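Local coordinates for TetR family Transcriptional regulator (Streptococcus agalactiae 2603V/R, PDB 3KKC), which probably binds DNA and regulates transcription, at residues A20-L25 with K61-D66; H69-Q74 with K89-N94; D96-L101 with P107-R112. All coordinates share one frame; numbering follows the deposited sequence.

Contact 1 (A20-L25 with K61-D66)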
loop_
_atom_site.group_PDB
_atom_site.type_symbol
_atom_site.label_atom_id
_atom_site.label_comp_id
_atom_site.label_asym_id
_atom_site.label_seq_id
_atom_site.Cartn_x
_atom_site.Cartn_y
_atom_site.Cartn_z
ATOM N N ALA A 20 7.973 14.765 -22.971
ATOM C CA ALA A 20 8.686 15.399 -21.849
ATOM C C ALA A 20 8.111 14.983 -20.496
ATOM O O ALA A 20 8.838 14.681 -19.548
ATOM C CB ALA A 20 8.665 16.908 -21.985
ATOM N N PHE A 21 6.790 14.977 -20.420
ATOM C CA PHE A 21 6.081 14.585 -19.214
ATOM C C PHE A 21 6.425 13.142 -18.817
ATOM O O PHE A 21 6.649 12.848 -17.655
ATOM C CB PHE A 21 4.583 14.744 -19.467
ATOM C CG PHE A 21 3.717 14.386 -18.300
ATOM C CD1 PHE A 21 3.815 15.095 -17.102
ATOM C CD2 PHE A 21 2.766 13.396 -18.417
ATOM C CE1 PHE A 21 3.014 14.783 -16.051
ATOM C CE2 PHE A 21 1.942 13.084 -17.353
ATOM C CZ PHE A 21 2.071 13.763 -16.167
ATOM N N ILE A 22 6.489 12.251 -19.801
ATOM C CA ILE A 22 6.840 10.860 -19.569
ATOM C C ILE A 22 8.288 10.698 -19.092
ATOM O O ILE A 22 8.557 9.960 -18.148
ATOM C CB ILE A 22 6.573 10.013 -20.835
ATOM C CG1 ILE A 22 5.060 9.885 -21.066
ATOM C CG2 ILE A 22 7.206 8.619 -20.723
ATOM C CD1 ILE A 22 4.712 9.026 -22.263
ATOM N N SER A 23 9.212 11.396 -19.733
ATOM C CA SER A 23 10.621 11.259 -19.415
ATOM C C SER A 23 10.875 11.754 -18.012
ATOM O O SER A 23 11.758 11.252 -17.327
ATOM C CB SER A 23 11.477 12.038 -20.445
ATOM O OG SER A 23 12.648 12.632 -19.879
ATOM N N LEU A 24 10.097 12.748 -17.591
ATOM C CA LEU A 24 10.247 13.346 -16.268
ATOM C C LEU A 24 9.585 12.489 -15.199
ATOM O O LEU A 24 9.884 12.607 -14.007
ATOM C CB LEU A 24 9.623 14.742 -16.239
ATOM C CG LEU A 24 10.472 15.882 -16.786
ATOM C CD1 LEU A 24 9.612 17.122 -17.034
ATOM C CD2 LEU A 24 11.638 16.161 -15.836
ATOM N N LEU A 25 8.657 11.651 -15.636
ATOM C CA LEU A 25 7.951 10.750 -14.754
ATOM C C LEU A 25 8.771 9.479 -14.556
ATOM O O LEU A 25 8.337 8.551 -13.889
ATOM C CB LEU A 25 6.606 10.405 -15.369
ATOM C CG LEU A 25 5.285 10.869 -14.777
ATOM C CD1 LEU A 25 5.431 12.164 -14.008
ATOM C CD2 LEU A 25 4.275 10.999 -15.908
ATOM N N LYS A 61 -4.108 12.449 -16.714
ATOM C CA LYS A 61 -5.373 11.869 -17.144
ATOM C C LYS A 61 -5.232 11.274 -18.560
ATOM O O LYS A 61 -5.332 10.058 -18.737
ATOM C CB LYS A 61 -6.469 12.932 -17.057
ATOM C CG LYS A 61 -7.787 12.621 -17.749
ATOM C CD LYS A 61 -8.324 13.921 -18.390
ATOM C CE LYS A 61 -9.767 13.816 -18.865
ATOM N NZ LYS A 61 -10.618 13.149 -17.837
ATOM N N GLU A 62 -4.987 12.127 -19.554
ATOM C CA GLU A 62 -4.643 11.675 -20.903
ATOM C C GLU A 62 -3.655 10.498 -20.915
ATOM O O GLU A 62 -3.971 9.436 -21.448
ATOM C CB GLU A 62 -4.061 12.821 -21.723
ATOM C CG GLU A 62 -5.073 13.863 -22.135
ATOM C CD GLU A 62 -4.646 14.601 -23.382
ATOM O OE1 GLU A 62 -3.607 14.210 -23.970
ATOM O OE2 GLU A 62 -5.350 15.559 -23.774
ATOM N N LEU A 63 -2.470 10.689 -20.331
ATOM C CA LEU A 63 -1.480 9.617 -20.238
ATOM C C LEU A 63 -2.125 8.295 -19.789
ATOM O O LEU A 63 -2.307 7.405 -20.607
ATOM C CB LEU A 63 -0.290 10.009 -19.355
ATOM C CG LEU A 63 0.766 8.919 -19.127
ATOM C CD1 LEU A 63 1.258 8.407 -20.447
ATOM C CD2 LEU A 63 1.949 9.413 -18.295
ATOM N N CYS A 64 -2.463 8.162 -18.512
ATOM C CA CYS A 64 -3.289 7.046 -18.023
ATOM C C CYS A 64 -4.343 6.574 -19.014
ATOM O O CYS A 64 -4.453 5.377 -19.312
ATOM C CB CYS A 64 -4.015 7.441 -16.725
ATOM S SG CYS A 64 -2.913 7.689 -15.343
ATOM N N GLU A 65 -5.142 7.510 -19.508
ATOM C CA GLU A 65 -6.177 7.158 -20.461
ATOM C C GLU A 65 -5.572 6.289 -21.577
ATOM O O GLU A 65 -6.045 5.178 -21.820
ATOM C CB GLU A 65 -6.842 8.420 -21.007
ATOM C CG GLU A 65 -7.806 8.163 -22.130
ATOM C CD GLU A 65 -8.902 9.194 -22.207
ATOM O OE1 GLU A 65 -8.721 10.336 -21.704
ATOM O OE2 GLU A 65 -9.958 8.847 -22.776
ATOM N N ASP A 66 -4.512 6.814 -22.211
ATOM C CA ASP A 66 -3.685 6.128 -23.222
ATOM C C ASP A 66 -3.060 4.829 -22.724
ATOM O O ASP A 66 -3.190 3.801 -23.361
ATOM C CB ASP A 66 -2.518 7.021 -23.678
ATOM C CG ASP A 66 -2.946 8.136 -24.606
ATOM O OD1 ASP A 66 -4.046 8.059 -25.190
ATOM O OD2 ASP A 66 -2.163 9.093 -24.758
#
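Leu63, on helix 57-71, is the one side chain that reaches across from its segment, and it meets Phe21, Ile22 and Leu25 near the end of helix 4-24; the contact between the segments is wholly apolar. The CG of Leu63 lies anti to the backbone N (chi1 177°), which points the branch at helix 4-24, where its two methyls meet different partners. Leu63 CD2 rests against both Phe21 and Leu25, 3.8 Å from Phe21 CE2 and 3.7 Å from Leu25 CD2. With the phenyl ring it makes an oblique approach, whereas the two leucines meet tip to tip. Leu63 CD1 takes the other branch and lies 4.0 Å from Ile22 CD1, the end of an extended isoleucine chain. On the helix 4-24 side, Leu25 CD2 also sits 3.4 Å above one face of the Phe21 ring, offset toward its rim, so one methyl touches both the ring and Leu63. Two hydrogen bonds lie close by: Asp66 OD2 is hydrogen-bonded to Tyr18 OH, joining the same two helices, and Ile22 O accepts from Ser97 OG. Phe21 further packs on Tyr30, Ile33, Leu59 and Leu60. Such packing of the first helix against the helix that follows the predicted helix-turn-helix (34-53) is characteristic of the TetR fold, in which the latter helix, 57-71 here, connects the DNA-binding domain to the C-terminal core.

Contact 2 (H69-Q74 with K89-N94). With NI (nickel (II) ion), chain E; IMD (imidazole), chain F.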
loop_
_atom_site.group_PDB
_atom_site.type_symbol
_atom_site.label_atom_id
_atom_site.label_comp_id
_atom_site.label_asym_id
_atom_site.label_seq_id
_atom_site.Cartn_x
_atom_site.Cartn_y
_atom_site.Cartn_z
ATOM N N HIS A 69 -5.697 2.247 -22.219
ATOM C CA HIS A 69 -6.326 1.789 -23.432
ATOM C C HIS A 69 -5.409 0.756 -24.059
ATOM O O HIS A 69 -5.880 -0.284 -24.497
ATOM C CB HIS A 69 -6.602 2.931 -24.393
ATOM C CG HIS A 69 -7.351 2.523 -25.619
ATOM N ND1 HIS A 69 -8.696 2.784 -25.788
ATOM C CD2 HIS A 69 -6.940 1.907 -26.755
ATOM C CE1 HIS A 69 -9.082 2.336 -26.971
ATOM N NE2 HIS A 69 -8.036 1.799 -27.578
ATOM N N HIS A 70 -4.102 1.008 -24.080
ATOM C CA HIS A 70 -3.203 0.021 -24.673
ATOM C C HIS A 70 -3.053 -1.289 -23.887
ATOM O O HIS A 70 -2.806 -2.339 -24.480
ATOM C CB HIS A 70 -1.808 0.567 -24.972
ATOM C CG HIS A 70 -0.938 -0.431 -25.681
ATOM N ND1 HIS A 70 -1.177 -0.827 -26.985
ATOM C CD2 HIS A 70 0.133 -1.151 -25.261
ATOM C CE1 HIS A 70 -0.280 -1.732 -27.338
ATOM N NE2 HIS A 70 0.531 -1.943 -26.317
ATOM N N LEU A 71 -3.161 -1.230 -22.565
ATOM C CA LEU A 71 -3.000 -2.435 -21.757
ATOM C C LEU A 71 -4.221 -3.347 -21.827
ATOM O O LEU A 71 -4.090 -4.536 -22.066
ATOM C CB LEU A 71 -2.701 -2.078 -20.305
ATOM C CG LEU A 71 -1.275 -1.616 -20.035
ATOM C CD1 LEU A 71 -0.976 -1.640 -18.558
ATOM C CD2 LEU A 71 -0.345 -2.534 -20.762
ATOM N N PHE A 72 -5.411 -2.788 -21.650
ATOM C CA PHE A 72 -6.603 -3.596 -21.400
ATOM C C PHE A 72 -7.606 -3.491 -22.523
ATOM O O PHE A 72 -8.027 -4.499 -23.072
ATOM C CB PHE A 72 -7.326 -3.158 -20.116
ATOM C CG PHE A 72 -6.428 -2.963 -18.919
ATOM C CD1 PHE A 72 -5.971 -4.048 -18.187
ATOM C CD2 PHE A 72 -6.081 -1.691 -18.499
ATOM C CE1 PHE A 72 -5.164 -3.863 -17.066
ATOM C CE2 PHE A 72 -5.280 -1.502 -17.386
ATOM C CZ PHE A 72 -4.827 -2.588 -16.670
ATOM N N LYS A 73 -8.017 -2.263 -22.826
ATOM C CA LYS A 73 -9.124 -2.014 -23.742
ATOM C C LYS A 73 -8.799 -2.518 -25.145
ATOM O O LYS A 73 -9.405 -2.109 -26.139
ATOM C CB LYS A 73 -9.511 -0.533 -23.714
ATOM C CG LYS A 73 -9.847 -0.046 -22.297
ATOM C CD LYS A 73 -9.492 1.426 -22.106
ATOM C CE LYS A 73 -9.173 1.751 -20.646
ATOM N NZ LYS A 73 -8.538 3.103 -20.486
ATOM N N GLN A 74 -7.824 -3.420 -25.193
ATOM C CA GLN A 74 -7.520 -4.231 -26.363
ATOM C C GLN A 74 -8.584 -5.298 -26.642
ATOM O O GLN A 74 -9.054 -5.993 -25.728
ATOM C CB GLN A 74 -6.179 -4.930 -26.145
ATOM C CG GLN A 74 -5.008 -3.988 -26.103
ATOM C CD GLN A 74 -4.820 -3.278 -27.421
ATOM O OE1 GLN A 74 -3.740 -3.320 -28.000
ATOM N NE2 GLN A 74 -5.880 -2.639 -27.916
ATOM N N LYS A 89 4.571 -7.229 -19.461
ATOM C CA LYS A 89 5.667 -6.907 -20.378
ATOM C C LYS A 89 5.952 -5.410 -20.308
ATOM O O LYS A 89 7.100 -4.990 -20.185
ATOM C CB LYS A 89 5.326 -7.325 -21.804
ATOM C CG LYS A 89 6.534 -7.431 -22.735
ATOM C CD LYS A 89 6.247 -8.328 -23.965
ATOM C CE LYS A 89 5.212 -7.710 -24.909
ATOM N NZ LYS A 89 4.561 -8.678 -25.862
ATOM N N HIS A 90 4.890 -4.610 -20.361
ATOM C CA HIS A 90 5.010 -3.160 -20.273
ATOM C C HIS A 90 5.625 -2.663 -18.987
ATOM O O HIS A 90 6.360 -1.682 -18.979
ATOM C CB HIS A 90 3.660 -2.504 -20.486
ATOM C CG HIS A 90 3.299 -2.376 -21.925
ATOM N ND1 HIS A 90 3.171 -1.158 -22.554
ATOM C CD2 HIS A 90 3.093 -3.317 -22.874
ATOM C CE1 HIS A 90 2.867 -1.352 -23.823
ATOM N NE2 HIS A 90 2.827 -2.652 -24.046
ATOM N N PHE A 91 5.339 -3.340 -17.889
ATOM C CA PHE A 91 5.868 -2.880 -16.626
ATOM C C PHE A 91 7.382 -3.087 -16.546
ATOM O O PHE A 91 8.095 -2.220 -16.027
ATOM C CB PHE A 91 5.079 -3.457 -15.426
ATOM C CG PHE A 91 3.788 -2.700 -15.131
ATOM C CD1 PHE A 91 3.796 -1.566 -14.327
ATOM C CD2 PHE A 91 2.576 -3.110 -15.677
ATOM C CE1 PHE A 91 2.617 -0.849 -14.066
ATOM C CE2 PHE A 91 1.388 -2.415 -15.408
ATOM C CZ PHE A 91 1.413 -1.273 -14.605
ATOM N N GLU A 92 7.883 -4.185 -17.105
ATOM C CA GLU A 92 9.294 -4.538 -16.910
ATOM C C GLU A 92 10.277 -3.649 -17.689
ATOM O O GLU A 92 11.456 -3.545 -17.311
ATOM C CB GLU A 92 9.564 -6.041 -17.149
ATOM C CG GLU A 92 9.549 -6.484 -18.613
ATOM C CD GLU A 92 10.183 -7.862 -18.845
ATOM O OE1 GLU A 92 11.016 -8.299 -18.020
ATOM O OE2 GLU A 92 9.849 -8.501 -19.870
ATOM N N GLN A 93 9.785 -3.009 -18.757
ATOM C CA GLN A 93 10.569 -2.032 -19.519
ATOM C C GLN A 93 10.209 -0.617 -19.090
ATOM O O GLN A 93 10.867 0.353 -19.500
ATOM C CB GLN A 93 10.314 -2.137 -21.035
ATOM C CG GLN A 93 9.618 -3.382 -21.523
ATOM C CD GLN A 93 10.572 -4.545 -21.643
ATOM O OE1 GLN A 93 11.789 -4.376 -21.501
ATOM N NE2 GLN A 93 10.031 -5.741 -21.900
ATOM N N ASN A 94 9.153 -0.501 -18.287
ATOM C CA ASN A 94 8.684 0.791 -17.836
ATOM C C ASN A 94 8.207 1.582 -19.056
ATOM O O ASN A 94 8.527 2.771 -19.232
ATOM C CB ASN A 94 9.797 1.529 -17.094
ATOM C CG ASN A 94 9.262 2.618 -16.158
ATOM O OD1 ASN A 94 8.060 2.683 -15.862
ATOM N ND2 ASN A 94 10.164 3.480 -15.688
HETATM NI NI NI E . 2.117 -3.404 -25.934
HETATM N N1 IMD F . -1.245 -4.768 -28.711
HETATM C C2 IMD F . -0.407 -5.421 -27.878
HETATM N N3 IMD F . 0.863 -5.058 -28.168
HETATM C C4 IMD F . 0.834 -4.175 -29.189
HETATM C C5 IMD F . -0.501 -3.991 -29.531
#
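His70 and His90 reach a common nickel ion with different first torsions: in His70 the CG lies anti to the backbone N (chi1 -175°), while in His90 it lies beside that nitrogen and anti to the carbonyl carbon (chi1 -81°). The side chains cross at about a right angle, with ring planes at 48°, neither stacked nor edge-to-face. Each imidazole presents NE2 to the metal, at 2.2 Å from His70 NE2 and 2.1 Å from His90 NE2. His86, one helical turn before His90, supplies the third histidine, its ring meeting both others steeply, and one more atom from elsewhere in the structure brings the donors to four. Behind the metal site Leu71 packs apolar groups into the helix interface. Leu71 CD2 lies over one face of the His90 ring, 4.1 Å from the centroid in a CH-pi contact, and Leu71 CD1 lies 4.0 Å from Phe91 CE2. An imidazole molecule, probably from the crystallisation liquor, lies at the edge of the His70 ring and gives a weak hydrogen bond from N1 to Gln74 OE1 (3.0 Å). Beyond the ligands, helix 80-93 ends in a Schellman motif with Asn94 as its C-prime residue. Coordination through NE2 would leave the proton of each neutral histidine on ND1, and the ion probably strengthens the join between helices 57-71 and 80-93; whether nickel is the natural metal remains open.

Contact 3 (D96-L101 with P107-R112)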
loop_
_atom_site.group_PDB
_atom_site.type_symbol
_atom_site.label_atom_id
_atom_site.label_comp_id
_atom_site.label_asym_id
_atom_site.label_seq_id
_atom_site.Cartn_x
_atom_site.Cartn_y
_atom_site.Cartn_z
ATOM N N ASP A 96 6.629 3.908 -21.024
ATOM C CA ASP A 96 6.146 5.254 -20.712
ATOM C C ASP A 96 6.036 5.511 -19.213
ATOM O O ASP A 96 5.074 6.118 -18.771
ATOM C CB ASP A 96 4.806 5.581 -21.397
ATOM C CG ASP A 96 4.686 4.992 -22.807
ATOM O OD1 ASP A 96 4.953 5.693 -23.819
ATOM O OD2 ASP A 96 4.280 3.819 -22.896
ATOM N N SER A 97 7.015 5.046 -18.442
ATOM C CA SER A 97 7.093 5.331 -17.016
ATOM C C SER A 97 5.928 4.705 -16.225
ATOM O O SER A 97 5.579 5.169 -15.112
ATOM C CB SER A 97 7.125 6.842 -16.789
ATOM O OG SER A 97 8.055 7.465 -17.661
ATOM N N ILE A 98 5.330 3.656 -16.796
ATOM C CA ILE A 98 4.181 3.032 -16.162
ATOM C C ILE A 98 4.570 2.374 -14.832
ATOM O O ILE A 98 3.813 2.420 -13.875
ATOM C CB ILE A 98 3.454 2.045 -17.088
ATOM C CG1 ILE A 98 2.062 1.762 -16.550
ATOM C CG2 ILE A 98 4.252 0.741 -17.270
ATOM C CD1 ILE A 98 1.153 1.186 -17.574
ATOM N N ALA A 99 5.768 1.797 -14.788
ATOM C CA ALA A 99 6.331 1.219 -13.575
ATOM C C ALA A 99 6.559 2.299 -12.535
ATOM O O ALA A 99 6.210 2.155 -11.367
ATOM C CB ALA A 99 7.648 0.552 -13.884
ATOM N N THR A 100 7.177 3.382 -12.965
ATOM C CA THR A 100 7.526 4.437 -12.050
ATOM C C THR A 100 6.250 5.100 -11.566
ATOM O O THR A 100 6.201 5.646 -10.474
ATOM C CB THR A 100 8.453 5.440 -12.735
ATOM O OG1 THR A 100 9.540 4.717 -13.324
ATOM C CG2 THR A 100 9.006 6.488 -11.720
ATOM N N LEU A 101 5.207 5.042 -12.382
ATOM C CA LEU A 101 3.948 5.670 -12.010
ATOM C C LEU A 101 3.342 4.907 -10.837
ATOM O O LEU A 101 2.835 5.509 -9.895
ATOM C CB LEU A 101 2.993 5.693 -13.207
ATOM C CG LEU A 101 2.205 6.982 -13.454
ATOM C CD1 LEU A 101 2.888 8.194 -12.839
ATOM C CD2 LEU A 101 2.000 7.182 -14.944
ATOM N N PRO A 107 -1.558 8.456 -5.762
ATOM C CA PRO A 107 -2.886 7.931 -5.405
ATOM C C PRO A 107 -3.830 7.809 -6.623
ATOM O O PRO A 107 -4.595 6.826 -6.713
ATOM C CB PRO A 107 -3.408 8.964 -4.388
ATOM C CG PRO A 107 -2.601 10.206 -4.666
ATOM C CD PRO A 107 -1.240 9.690 -5.026
ATOM N N TYR A 108 -3.766 8.787 -7.532
ATOM C CA TYR A 108 -4.610 8.805 -8.730
ATOM C C TYR A 108 -4.274 7.682 -9.727
ATOM O O TYR A 108 -5.175 7.051 -10.290
ATOM C CB TYR A 108 -4.525 10.158 -9.449
ATOM C CG TYR A 108 -5.248 10.180 -10.784
ATOM C CD1 TYR A 108 -6.542 10.665 -10.878
ATOM C CD2 TYR A 108 -4.634 9.694 -11.946
ATOM C CE1 TYR A 108 -7.209 10.667 -12.073
ATOM C CE2 TYR A 108 -5.290 9.702 -13.158
ATOM C CZ TYR A 108 -6.582 10.184 -13.227
ATOM O OH TYR A 108 -7.261 10.218 -14.442
ATOM N N PHE A 109 -2.988 7.444 -9.971
ATOM C CA PHE A 109 -2.632 6.352 -10.852
ATOM C C PHE A 109 -3.012 5.012 -10.229
ATOM O O PHE A 109 -3.505 4.126 -10.922
ATOM C CB PHE A 109 -1.156 6.343 -11.230
ATOM C CG PHE A 109 -0.779 5.141 -12.016
ATOM C CD1 PHE A 109 -0.830 5.161 -13.409
ATOM C CD2 PHE A 109 -0.453 3.955 -11.372
ATOM C CE1 PHE A 109 -0.525 4.038 -14.147
ATOM C CE2 PHE A 109 -0.143 2.819 -12.111
ATOM C CZ PHE A 109 -0.174 2.869 -13.512
ATOM N N LEU A 110 -2.789 4.862 -8.926
ATOM C CA LEU A 110 -3.097 3.596 -8.257
ATOM C C LEU A 110 -4.603 3.323 -8.250
ATOM O O LEU A 110 -5.045 2.185 -8.107
ATOM C CB LEU A 110 -2.555 3.583 -6.824
ATOM C CG LEU A 110 -2.195 2.213 -6.245
ATOM C CD1 LEU A 110 -0.792 1.838 -6.685
ATOM C CD2 LEU A 110 -2.284 2.211 -4.729
ATOM N N LEU A 111 -5.386 4.380 -8.401
ATOM C CA LEU A 111 -6.829 4.267 -8.322
ATOM C C LEU A 111 -7.368 3.798 -9.653
ATOM O O LEU A 111 -8.029 2.773 -9.742
ATOM C CB LEU A 111 -7.458 5.612 -7.925
ATOM C CG LEU A 111 -8.501 5.550 -6.802
ATOM C CD1 LEU A 111 -9.051 6.943 -6.438
ATOM C CD2 LEU A 111 -9.641 4.596 -7.149
ATOM N N ARG A 112 -7.081 4.552 -10.703
ATOM C CA ARG A 112 -7.583 4.211 -12.023
ATOM C C ARG A 112 -7.046 2.854 -12.509
ATOM O O ARG A 112 -7.724 2.138 -13.261
ATOM C CB ARG A 112 -7.316 5.345 -13.015
ATOM C CG ARG A 112 -8.468 6.368 -13.095
ATOM C CD ARG A 112 -9.668 5.838 -13.910
ATOM N NE ARG A 112 -9.267 5.050 -15.088
ATOM C CZ ARG A 112 -8.592 5.527 -16.151
ATOM N NH1 ARG A 112 -8.287 4.726 -17.179
ATOM N NH2 ARG A 112 -8.212 6.809 -16.202
#
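Helix 98-103 and the start of helix 107-129 come closest at Leu101 and Phe109, whose CA atoms lie 6.7 Å apart, and the first of the two helices is under way once Leu101 N bonds to Ser97 O (2.8 Å). Phe109 does the reaching for its segment: with CG anti to the backbone N (chi1 174°), the ring extends toward the shorter helix and offers it a face. Leu101 CB lies over the centre of that face, 3.9 Å from the ring centroid and 12° off the normal, a well-aligned CH-pi contact. Leu101 CG follows at 3.5 Å from Phe109 CD1, so the leucine spreads from the ring centre toward one side. These are two consecutive helices of the all-helical C-terminal region of a TetR-family regulator, and the ring is the main link across their interface. Phe109 also meets the ring of Phe68 on helix 57-71, and its backbone N is hydrogen-bonded to Asp106 OD2 in the connecting turn. The Ile98 side chain crosses that of Phe109 at about a right angle, and Ile98 CG1 lies 3.9 Å from Phe109 CZ. From there Ile98 continues onto Leu71, and Leu101 onto Leu25.

In the fold
From the N terminus, helix 4-24 runs into the predicted helix-turn-helix, and contact 1 closes that excursion when the chain returns along helix 57-71. The same helix then leads to contact 2, which closes a shorter loop through helix 80-93 at the nickel site. Contact 3 closes the shortest loop, between helix 98-103 and helix 107-129. The three loops follow in series, neither nested nor crossing. They nevertheless touch: Ile22 of contact 1 packs on Asp96 of contact 3, and a probable hydrogen bond joins Asn94 ND2 of contact 2 to Thr100 OG1 of contact 3. The DNA-binding part is thereby tied to the C-terminal region, with helix 57-71 common to contacts 1 and 2.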